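Long-range contact in transcriptional regulator (Streptococcus pneumoniae, PDB 2GNP), which probably regulates transcription in response to a sugar-type effector, through a putative sugar-binding domain of Rossmann-like type: residues Trp148-Ile158 / Asp217-Ala228. Residues are numbered along the deposited sequence; the frame is centred on the assembly and turned at random.
Sequences WKDLDIAVVGI and DLKNIPQSLAVA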
ATOM      1  N   TRP A 148     -14.825   0.571  -4.257  1.00 15.76           N
ATOM      2  CA  TRP A 148     -13.755   1.443  -3.754  1.00 16.29           C
ATOM      3  C   TRP A 148     -14.206   2.556  -2.819  1.00 18.01           C
ATOM      4  O   TRP A 148     -13.376   3.097  -2.075  1.00 17.63           O
ATOM      5  CB  TRP A 148     -13.002   2.062  -4.930  1.00 16.36           C
ATOM      6  CG  TRP A 148     -12.093   1.160  -5.708  1.00 14.87           C
ATOM      7  CD1 TRP A 148     -11.481  -0.034  -5.275  1.00 12.00           C
ATOM      8  CD2 TRP A 148     -11.572   1.425  -7.002  1.00 14.43           C
ATOM      9  NE1 TRP A 148     -10.681  -0.529  -6.248  1.00 13.70           N
ATOM     10  CE2 TRP A 148     -10.718   0.339  -7.337  1.00 14.40           C
ATOM     11  CE3 TRP A 148     -11.780   2.468  -7.956  1.00 16.06           C
ATOM     12  CZ2 TRP A 148     -10.058   0.254  -8.554  1.00 15.28           C
ATOM     13  CZ3 TRP A 148     -11.107   2.370  -9.194  1.00 13.03           C
ATOM     14  CH2 TRP A 148     -10.262   1.283  -9.478  1.00 15.71           C
ATOM     15  N   LYS A 149     -15.495   2.904  -2.876  1.00 17.48           N
ATOM     16  CA  LYS A 149     -16.057   3.956  -2.030  1.00 19.63           C
ATOM     17  C   LYS A 149     -16.565   3.439  -0.704  1.00 19.43           C
ATOM     18  O   LYS A 149     -16.918   4.238   0.158  1.00 20.60           O
ATOM     19  CB  LYS A 149     -17.125   4.768  -2.774  1.00 19.67           C
ATOM     20  CG  LYS A 149     -16.531   5.417  -4.059  1.00 22.46           C
ATOM     21  CD  LYS A 149     -17.565   6.085  -4.937  1.00 24.60           C
ATOM     22  CE  LYS A 149     -16.924   6.873  -6.095  1.00 26.60           C
ATOM     23  NZ  LYS A 149     -15.661   7.678  -5.784  1.00 34.10           N
ATOM     24  N   ASP A 150     -16.628   2.124  -0.539  1.00 17.88           N
ATOM     25  CA  ASP A 150     -17.121   1.616   0.723  1.00 19.37           C
ATOM     26  C   ASP A 150     -16.383   0.376   1.271  1.00 18.42           C
ATOM     27  O   ASP A 150     -16.969  -0.517   1.936  1.00 19.69           O
ATOM     28  CB  ASP A 150     -18.652   1.473   0.687  1.00 21.79           C
ATOM     29  CG  ASP A 150     -19.077   0.202   0.138  1.00 27.18           C
ATOM     30  OD1 ASP A 150     -18.461  -0.241  -0.852  1.00 26.52           O
ATOM     31  OD2 ASP A 150     -20.011  -0.391   0.740  1.00 35.75           O
ATOM     32  N   LEU A 151     -15.066   0.365   1.053  1.00 14.22           N
ATOM     33  CA  LEU A 151     -14.257  -0.710   1.635  1.00 13.48           C
ATOM     34  C   LEU A 151     -14.127  -0.540   3.139  1.00 12.73           C
ATOM     35  O   LEU A 151     -14.132   0.571   3.683  1.00 14.09           O
ATOM     36  CB  LEU A 151     -12.871  -0.690   1.056  1.00 10.69           C
ATOM     37  CG  LEU A 151     -12.858  -1.102  -0.428  1.00 13.39           C
ATOM     38  CD1 LEU A 151     -11.371  -0.951  -0.869  1.00 16.44           C
ATOM     39  CD2 LEU A 151     -13.421  -2.496  -0.737  1.00 10.43           C
ATOM     40  N   ASP A 152     -14.028  -1.685   3.812  1.00 12.65           N
ATOM     41  CA  ASP A 152     -13.772  -1.700   5.248  1.00 12.29           C
ATOM     42  C   ASP A 152     -12.275  -1.639   5.585  1.00 12.61           C
ATOM     43  O   ASP A 152     -11.882  -0.991   6.545  1.00 13.96           O
ATOM     44  CB  ASP A 152     -14.349  -2.965   5.883  1.00 13.48           C
ATOM     45  CG  ASP A 152     -15.858  -2.985   5.793  1.00 16.88           C
ATOM     46  OD1 ASP A 152     -16.490  -2.148   6.475  1.00 17.95           O
ATOM     47  OD2 ASP A 152     -16.408  -3.739   4.993  1.00 16.95           O
ATOM     48  N   ILE A 153     -11.480  -2.378   4.810  1.00 11.56           N
ATOM     49  CA  ILE A 153     -10.033  -2.477   5.074  1.00 10.70           C
ATOM     50  C   ILE A 153      -9.341  -2.328   3.735  1.00 10.57           C
ATOM     51  O   ILE A 153      -9.884  -2.745   2.730  1.00 11.74           O
ATOM     52  CB  ILE A 153      -9.675  -3.834   5.634  1.00 11.72           C
ATOM     53  CG1 ILE A 153     -10.323  -3.993   7.020  1.00 14.49           C
ATOM     54  CG2 ILE A 153      -8.133  -4.017   5.649  1.00 13.53           C
ATOM     55  CD1 ILE A 153     -10.170  -5.470   7.512  1.00 20.14           C
ATOM     56  N   ALA A 154      -8.225  -1.625   3.738  1.00 10.63           N
ATOM     57  CA  ALA A 154      -7.299  -1.663   2.566  1.00 12.16           C
ATOM     58  C   ALA A 154      -5.984  -2.189   3.113  1.00 11.12           C
ATOM     59  O   ALA A 154      -5.607  -1.822   4.219  1.00 12.52           O
ATOM     60  CB  ALA A 154      -7.089  -0.296   2.028  1.00 13.02           C
ATOM     61  N   VAL A 155      -5.280  -2.976   2.309  1.00 10.33           N
ATOM     62  CA  VAL A 155      -3.934  -3.503   2.643  1.00 10.95           C
ATOM     63  C   VAL A 155      -3.036  -3.103   1.507  1.00 11.51           C
ATOM     64  O   VAL A 155      -3.270  -3.548   0.407  1.00 10.39           O
ATOM     65  CB  VAL A 155      -3.935  -5.034   2.844  1.00 12.12           C
ATOM     66  CG1 VAL A 155      -2.591  -5.522   3.513  1.00 12.20           C
ATOM     67  CG2 VAL A 155      -5.158  -5.420   3.781  1.00 13.61           C
ATOM     68  N   VAL A 156      -1.977  -2.337   1.814  1.00 10.03           N
ATOM     69  CA  VAL A 156      -1.165  -1.732   0.739  1.00 10.25           C
ATOM     70  C   VAL A 156       0.347  -1.745   1.110  1.00  9.59           C
ATOM     71  O   VAL A 156       0.738  -1.734   2.294  1.00 11.19           O
ATOM     72  CB  VAL A 156      -1.587  -0.264   0.461  1.00  9.75           C
ATOM     73  CG1 VAL A 156      -3.067  -0.179   0.092  1.00 12.03           C
ATOM     74  CG2 VAL A 156      -1.215   0.682   1.643  1.00 11.40           C
ATOM     75  N   GLY A 157       1.173  -1.841   0.093  1.00 10.98           N
ATOM     76  CA  GLY A 157       2.604  -1.518   0.237  1.00 12.42           C
ATOM     77  C   GLY A 157       2.796  -0.038  -0.153  1.00 12.90           C
ATOM     78  O   GLY A 157       1.848   0.644  -0.591  1.00 14.33           O
ATOM     79  N   ILE A 158       4.023   0.454  -0.011  1.00 12.32           N
ATOM     80  CA  ILE A 158       4.369   1.843  -0.391  1.00 13.85           C
ATOM     81  C   ILE A 158       5.624   1.718  -1.229  1.00 13.73           C
ATOM     82  O   ILE A 158       6.618   1.096  -0.790  1.00 14.49           O
ATOM     83  CB  ILE A 158       4.640   2.750   0.852  1.00 13.47           C
ATOM     84  CG1 ILE A 158       3.327   2.970   1.662  1.00 15.00           C
ATOM     85  CG2 ILE A 158       5.272   4.113   0.396  1.00 12.82           C
ATOM     86  CD1 ILE A 158       3.559   3.606   3.085  1.00 14.12           C
ATOM     87  N   ASP A 217     -10.497   8.379  -1.868  1.00 12.69           N
ATOM     88  CA  ASP A 217     -11.202   7.213  -1.367  1.00 13.15           C
ATOM     89  C   ASP A 217     -10.293   6.388  -0.440  1.00 12.61           C
ATOM     90  O   ASP A 217     -10.744   5.945   0.650  1.00 12.23           O
ATOM     91  CB  ASP A 217     -11.757   6.383  -2.504  1.00 14.17           C
ATOM     92  CG  ASP A 217     -12.986   7.049  -3.162  1.00 16.38           C
ATOM     93  OD1 ASP A 217     -13.729   7.759  -2.424  1.00 18.55           O
ATOM     94  OD2 ASP A 217     -13.219   6.784  -4.368  1.00 19.89           O
ATOM     95  N   LEU A 218      -9.038   6.190  -0.842  1.00 11.06           N
ATOM     96  CA  LEU A 218      -8.128   5.423   0.048  1.00 11.93           C
ATOM     97  C   LEU A 218      -8.078   5.988   1.453  1.00 11.76           C
ATOM     98  O   LEU A 218      -8.200   5.242   2.426  1.00 13.76           O
ATOM     99  CB  LEU A 218      -6.724   5.385  -0.556  1.00 10.12           C
ATOM    100  CG  LEU A 218      -5.720   4.696   0.354  1.00 11.73           C
ATOM    101  CD1 LEU A 218      -5.992   3.197   0.443  1.00 15.48           C
ATOM    102  CD2 LEU A 218      -4.305   4.936  -0.311  1.00 16.83           C
ATOM    103  N   LYS A 219      -7.950   7.298   1.553  1.00 13.11           N
ATOM    104  CA  LYS A 219      -7.684   7.929   2.833  1.00 14.10           C
ATOM    105  C   LYS A 219      -8.912   8.046   3.735  1.00 13.31           C
ATOM    106  O   LYS A 219      -8.814   8.508   4.860  1.00 13.28           O
ATOM    107  CB  LYS A 219      -6.963   9.266   2.669  1.00 14.63           C
ATOM    108  CG  LYS A 219      -7.835  10.417   2.281  1.00 14.34           C
ATOM    109  CD  LYS A 219      -7.014  11.577   1.766  1.00 20.42           C
ATOM    110  CE  LYS A 219      -7.780  12.897   1.787  1.00 26.24           C
ATOM    111  NZ  LYS A 219      -7.065  14.081   1.168  1.00 35.39           N
ATOM    112  N   ASN A 220     -10.058   7.616   3.213  1.00 13.69           N
ATOM    113  CA  ASN A 220     -11.297   7.576   3.984  1.00 15.35           C
ATOM    114  C   ASN A 220     -11.772   6.166   4.331  1.00 15.47           C
ATOM    115  O   ASN A 220     -12.821   6.008   4.969  1.00 15.38           O
ATOM    116  CB  ASN A 220     -12.359   8.368   3.219  1.00 15.55           C
ATOM    117  CG  ASN A 220     -12.204   9.873   3.441  1.00 17.94           C
ATOM    118  OD1 ASN A 220     -12.649  10.354   4.493  1.00 20.17           O
ATOM    119  ND2 ASN A 220     -11.562  10.616   2.500  1.00 16.64           N
ATOM    120  N   ILE A 221     -10.994   5.150   3.911  1.00 14.61           N
ATOM    121  CA  ILE A 221     -11.270   3.763   4.353  1.00 13.06           C
ATOM    122  C   ILE A 221     -11.086   3.686   5.861  1.00 13.13           C
ATOM    123  O   ILE A 221     -10.086   4.179   6.393  1.00 14.01           O
ATOM    124  CB  ILE A 221     -10.337   2.745   3.619  1.00 11.04           C
ATOM    125  CG1 ILE A 221     -10.733   2.732   2.143  1.00 12.46           C
ATOM    126  CG2 ILE A 221     -10.440   1.341   4.295  1.00 13.88           C
ATOM    127  CD1 ILE A 221      -9.798   1.937   1.191  1.00 12.29           C
ATOM    128  N   PRO A 222     -12.042   3.049   6.578  1.00 14.33           N
ATOM    129  CA  PRO A 222     -11.901   2.982   8.035  1.00 15.35           C
ATOM    130  C   PRO A 222     -10.617   2.384   8.569  1.00 16.07           C
ATOM    131  O   PRO A 222     -10.067   2.895   9.569  1.00 16.91           O
ATOM    132  CB  PRO A 222     -13.108   2.132   8.464  1.00 16.94           C
ATOM    133  CG  PRO A 222     -14.106   2.325   7.395  1.00 15.85           C
ATOM    134  CD  PRO A 222     -13.347   2.509   6.115  1.00 15.50           C
ATOM    135  N   GLN A 223     -10.139   1.284   7.961  1.00 15.03           N
ATOM    136  CA  GLN A 223      -8.863   0.708   8.421  1.00 16.13           C
ATOM    137  C   GLN A 223      -7.968   0.513   7.206  1.00 14.87           C
ATOM    138  O   GLN A 223      -8.283  -0.272   6.346  1.00 16.93           O
ATOM    139  CB  GLN A 223      -9.082  -0.609   9.170  1.00 17.98           C
ATOM    140  CG  GLN A 223      -9.747  -0.492  10.571  1.00 20.56           C
ATOM    141  CD  GLN A 223      -9.052   0.487  11.426  1.00 32.18           C
ATOM    142  OE1 GLN A 223      -7.812   0.620  11.361  1.00 34.93           O
ATOM    143  NE2 GLN A 223      -9.827   1.209  12.250  1.00 34.45           N
ATOM    144  N   SER A 224      -6.903   1.288   7.111  1.00 13.45           N
ATOM    145  CA  SER A 224      -5.998   1.157   5.960  1.00 12.89           C
ATOM    146  C   SER A 224      -4.621   0.859   6.485  1.00 11.35           C
ATOM    147  O   SER A 224      -4.007   1.656   7.211  1.00 12.35           O
ATOM    148  CB  SER A 224      -5.970   2.434   5.115  1.00 13.69           C
ATOM    149  OG  SER A 224      -5.795   3.584   5.943  1.00 12.41           O
ATOM    150  N   LEU A 225      -4.125  -0.284   6.091  1.00 11.35           N
ATOM    151  CA  LEU A 225      -2.888  -0.839   6.663  1.00 13.31           C
ATOM    152  C   LEU A 225      -1.832  -0.782   5.608  1.00 13.34           C
ATOM    153  O   LEU A 225      -1.975  -1.457   4.563  1.00 12.93           O
ATOM    154  CB  LEU A 225      -3.117  -2.291   7.082  1.00 15.02           C
ATOM    155  CG  LEU A 225      -1.924  -3.191   7.471  1.00 13.58           C
ATOM    156  CD1 LEU A 225      -1.236  -2.538   8.691  1.00 18.63           C
ATOM    157  CD2 LEU A 225      -2.395  -4.664   7.832  1.00 14.84           C
ATOM    158  N   ALA A 226      -0.751  -0.038   5.865  1.00 12.95           N
ATOM    159  CA  ALA A 226       0.401  -0.085   4.988  1.00 13.73           C
ATOM    160  C   ALA A 226       1.526  -0.837   5.695  1.00 13.87           C
ATOM    161  O   ALA A 226       1.770  -0.586   6.868  1.00 14.15           O
ATOM    162  CB  ALA A 226       0.859   1.343   4.623  1.00 14.83           C
ATOM    163  N   VAL A 227       2.202  -1.738   4.975  1.00 13.65           N
ATOM    164  CA  VAL A 227       3.391  -2.386   5.508  1.00 13.06           C
ATOM    165  C   VAL A 227       4.574  -1.987   4.641  1.00 14.30           C
ATOM    166  O   VAL A 227       4.562  -2.225   3.393  1.00 14.16           O
ATOM    167  CB  VAL A 227       3.204  -3.933   5.475  1.00 14.07           C
ATOM    168  CG1 VAL A 227       4.420  -4.606   6.123  1.00 14.76           C
ATOM    169  CG2 VAL A 227       1.914  -4.315   6.177  1.00 15.60           C
ATOM    170  N   ALA A 228       5.563  -1.323   5.245  1.00 13.31           N
ATOM    171  CA  ALA A 228       6.609  -0.712   4.407  1.00 15.89           C
ATOM    172  C   ALA A 228       7.830  -0.367   5.258  1.00 15.72           C
ATOM    173  O   ALA A 228       7.683   0.209   6.344  1.00 14.39           O
ATOM    174  CB  ALA A 228       6.044   0.586   3.707  1.00 15.74           C
TER
HETATM  175  O   HOH W   1     -13.219   4.819   0.644  1.00 24.62           O
HETATM  176  O   HOH W   2     -15.605   9.085  -3.548  1.00 32.08           O
HETATM  177  O   HOH W   3       5.815  -1.712   1.023  1.00 15.07           O
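Ile221 packs against Leu151, Asp152 and Ala154 where strand 153-156 begins. From its CB, the CG2 branch turns to the backbone of the other segment, 3.5 Å from Asp152 O. The other branch, CG1, stands anti to the carbonyl carbon (chi1 -67°) and passes alongside Leu151 CB, the two side chains pointing the same way. Its tip, CD1, settles 3.6 Å from Ala154 CB, with Leu151 CD1 on its flank. Leu218 CD1 also reaches Ala154 CB, so this small methyl takes two larger side chains from the segment leading into strand 223-227.

Beyond it the two strands run parallel, and five backbone bonds join them; the straightest, Leu225 N to Ala154 O, is 2.8 Å long at 173°. After Val227 N to Val156 O the ladder opens: Ile158 N and Val227 O stand 4.4 Å apart, and water 3 bridges them. On the Ala154 face, Ala226 CB touches Val156 CG2 and Ile158 CD1; on the other, Val155 and Val227 lie against helix 36-54.

At the start of both segments, the solvent-exposed Lys149 bends at chi4 (-41°) to put NZ 3.0 Å from Asp217 OD2, on its syn side, in a salt bridge, while water 2 links NZ to OD1. Strands 60-63 and 248-252 extend the pair in parallel, consistent with a Rossmann-like domain. The chemistry implies an apolar, backbone-bonded centre, with the ion pair and bridging waters at its ends.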